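Local coordinates for CMP/dCMP-type deaminase domain-containing protein (PDB 7DS1) that probably deaminates the pyrimidine ring of the ribitylamino phosphate intermediate DARIPP during fungal riboflavin biosynthesis, using a bound zinc ion, at residues V33-G38 against V94-M99. Residues are numbered along the deposited sequence; the frame is centred on the assembly and turned at random. Where two conformers were deposited one is given.
Sequences VSRKEG and VMYVTM. With HJL ([(2~{R},3~{S},4~{S})-5-[[2,5-bis(azanyl)-6-oxidanylidene-1~{H}-pyrimidin-4-yl]amino]-2,3,4-tris(oxidanyl)pentyl] dihydrogen phosphate), chain C.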
# COMPACT_ATOMS: atom_id res chain seq x y z
N VAL A 33 -1.73 -8.38 5.08
CA VAL A 33 -2.46 -9.20 6.05
C VAL A 33 -3.01 -10.44 5.36
O VAL A 33 -3.53 -10.35 4.25
CB VAL A 33 -3.61 -8.39 6.69
CG1 VAL A 33 -4.44 -9.26 7.64
CG2 VAL A 33 -3.07 -7.16 7.42
N SER A 34 -2.90 -11.59 6.04
CA SER A 34 -3.59 -12.81 5.62
C SER A 34 -4.83 -12.98 6.49
O SER A 34 -4.72 -13.04 7.72
CB SER A 34 -2.67 -14.03 5.74
OG SER A 34 -3.41 -15.25 5.63
N ARG A 35 -5.99 -13.04 5.85
CA ARG A 35 -7.28 -12.96 6.52
C ARG A 35 -8.12 -14.17 6.13
O ARG A 35 -8.12 -14.58 4.96
CB ARG A 35 -8.00 -11.66 6.12
CG ARG A 35 -9.42 -11.50 6.64
CD ARG A 35 -9.86 -10.05 6.51
NE ARG A 35 -9.09 -9.19 7.42
CZ ARG A 35 -8.87 -7.90 7.22
NH1 ARG A 35 -9.35 -7.28 6.14
NH2 ARG A 35 -8.16 -7.22 8.11
N LYS A 36 -8.82 -14.74 7.10
CA LYS A 36 -9.72 -15.84 6.81
C LYS A 36 -10.90 -15.35 5.97
O LYS A 36 -11.44 -14.27 6.21
CB LYS A 36 -10.23 -16.47 8.11
CG LYS A 36 -10.86 -17.84 7.94
CD LYS A 36 -10.10 -18.91 8.71
CE LYS A 36 -10.92 -20.18 8.87
NZ LYS A 36 -11.69 -20.21 10.15
N GLU A 37 -11.28 -16.15 4.98
CA GLU A 37 -12.48 -15.84 4.20
C GLU A 37 -13.72 -16.01 5.08
O GLU A 37 -13.73 -16.82 6.01
CB GLU A 37 -12.60 -16.76 2.98
CG GLU A 37 -11.66 -16.42 1.82
CD GLU A 37 -12.00 -15.10 1.12
OE1 GLU A 37 -12.86 -14.34 1.61
OE2 GLU A 37 -11.39 -14.82 0.07
N GLY A 38 -14.76 -15.24 4.77
CA GLY A 38 -16.00 -15.31 5.53
C GLY A 38 -16.03 -14.33 6.69
O GLY A 38 -15.43 -13.26 6.62
N VAL A 94 -4.72 -9.29 1.85
CA VAL A 94 -5.17 -7.92 1.66
C VAL A 94 -4.05 -7.00 2.11
O VAL A 94 -3.30 -7.32 3.04
CB VAL A 94 -6.47 -7.62 2.44
CG1 VAL A 94 -7.58 -8.59 2.04
CG2 VAL A 94 -6.24 -7.69 3.95
N MET A 95 -3.92 -5.85 1.45
CA MET A 95 -2.91 -4.87 1.82
C MET A 95 -3.58 -3.57 2.24
O MET A 95 -4.45 -3.06 1.53
CB MET A 95 -1.92 -4.60 0.67
CG MET A 95 -0.74 -3.72 1.11
SD MET A 95 0.36 -3.26 -0.25
CE MET A 95 1.41 -4.71 -0.37
N TYR A 96 -3.19 -3.07 3.41
CA TYR A 96 -3.53 -1.73 3.87
C TYR A 96 -2.40 -0.80 3.49
O TYR A 96 -1.23 -1.14 3.65
CB TYR A 96 -3.73 -1.72 5.40
CG TYR A 96 -4.95 -2.50 5.82
CD1 TYR A 96 -6.18 -1.87 5.97
CD2 TYR A 96 -4.88 -3.88 6.04
CE1 TYR A 96 -7.31 -2.58 6.35
CE2 TYR A 96 -6.00 -4.59 6.42
CZ TYR A 96 -7.21 -3.94 6.57
OH TYR A 96 -8.32 -4.64 6.94
N VAL A 97 -2.75 0.36 2.93
CA VAL A 97 -1.78 1.38 2.52
C VAL A 97 -2.38 2.75 2.84
O VAL A 97 -3.57 2.97 2.60
CB VAL A 97 -1.44 1.29 1.01
CG1 VAL A 97 -0.16 2.04 0.71
CG2 VAL A 97 -1.34 -0.16 0.53
N THR A 98 -1.58 3.68 3.39
CA THR A 98 -2.18 4.97 3.75
C THR A 98 -2.71 5.68 2.51
O THR A 98 -3.77 6.31 2.56
CB THR A 98 -1.22 5.89 4.51
OG1 THR A 98 -0.03 6.15 3.75
CG2 THR A 98 -0.86 5.32 5.88
N MET A 99 -2.00 5.57 1.39
CA MET A 99 -2.34 6.24 0.15
C MET A 99 -2.64 5.21 -0.93
O MET A 99 -2.03 4.13 -0.97
CB MET A 99 -1.18 7.14 -0.31
CG MET A 99 -1.42 7.88 -1.62
SD MET A 99 -0.07 9.03 -1.95
CE MET A 99 -0.11 10.00 -0.45
C2 HJL C . 2.56 5.55 -2.44
C4 HJL C . 4.76 5.55 -1.72
C5 HJL C . 5.03 6.64 -2.58
C6 HJL C . 4.02 7.14 -3.36
N1 HJL C . 2.78 6.55 -3.27
N2 HJL C . 1.22 4.95 -2.38
N3 HJL C . 3.54 5.02 -1.67
N5 HJL C . 6.32 7.22 -2.63
O4 HJL C . 5.65 5.08 -1.01
C1' HJL C . 3.57 8.31 -5.59
C2' HJL C . 4.11 9.44 -6.49
C3' HJL C . 5.61 9.19 -6.80
C4' HJL C . 6.04 10.16 -7.95
C5' HJL C . 7.58 10.22 -8.09
N1' HJL C . 4.27 8.27 -4.28
O1P HJL C . 8.53 8.00 -6.31
O2' HJL C . 3.40 9.47 -7.69
O2P HJL C . 9.35 6.75 -8.41
O3' HJL C . 6.34 9.43 -5.63
O3P HJL C . 10.24 8.97 -7.47
O4' HJL C . 5.52 9.74 -9.16
O5' HJL C . 7.99 8.92 -8.53
PAN HJL C . 9.05 8.14 -7.64
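The guanidinium of Arg35 meets the hydroxyl of Tyr96 with its end edge, and Val94 CG2 lies over one of its faces, 3.8 Å from NH1. Both NH1 and NH2 donate to Tyr96 OH, at 2.9 and 2.8 Å, and the oxygen sits in the guanidinium plane. Sharing one oxygen bends both bonds (N-H...O 142° for NH1). The two flat groups are turned 70° apart. Val33 CG2 reaches the edge of the Tyr96 ring, 4.0 Å from CD2. Tyr8 and Tyr131 stack with the ring. With CG anti to the carbonyl carbon (chi1 -68°), the Tyr96 ring runs out toward strand 29-36, which brings OH to Arg35.

Val33 and Val94 form an antiparallel hydrogen-bonded pair. Val33 N donates to Val94 O at 2.8 Å, and Val94 N donates to Val33 O at 2.9 Å. This joins two neighbouring strands of the central mixed sheet of the cytidine deaminase fold. Further along segment 94-99, Met99 lines the DARIPP pocket.

Val33, Arg35, Val94 and Tyr96 are all buried. Arg35 NH2 also forms a salt bridge with Asp45, which probably offsets the charge of the buried guanidinium. The strongest polar partner of Tyr96 OH is His5 ND1, its hydrogen-bond partner. Two arginine nitrogens and a histidine thus fix the phenol end, and the nearby positive charge would probably polarise its O-H.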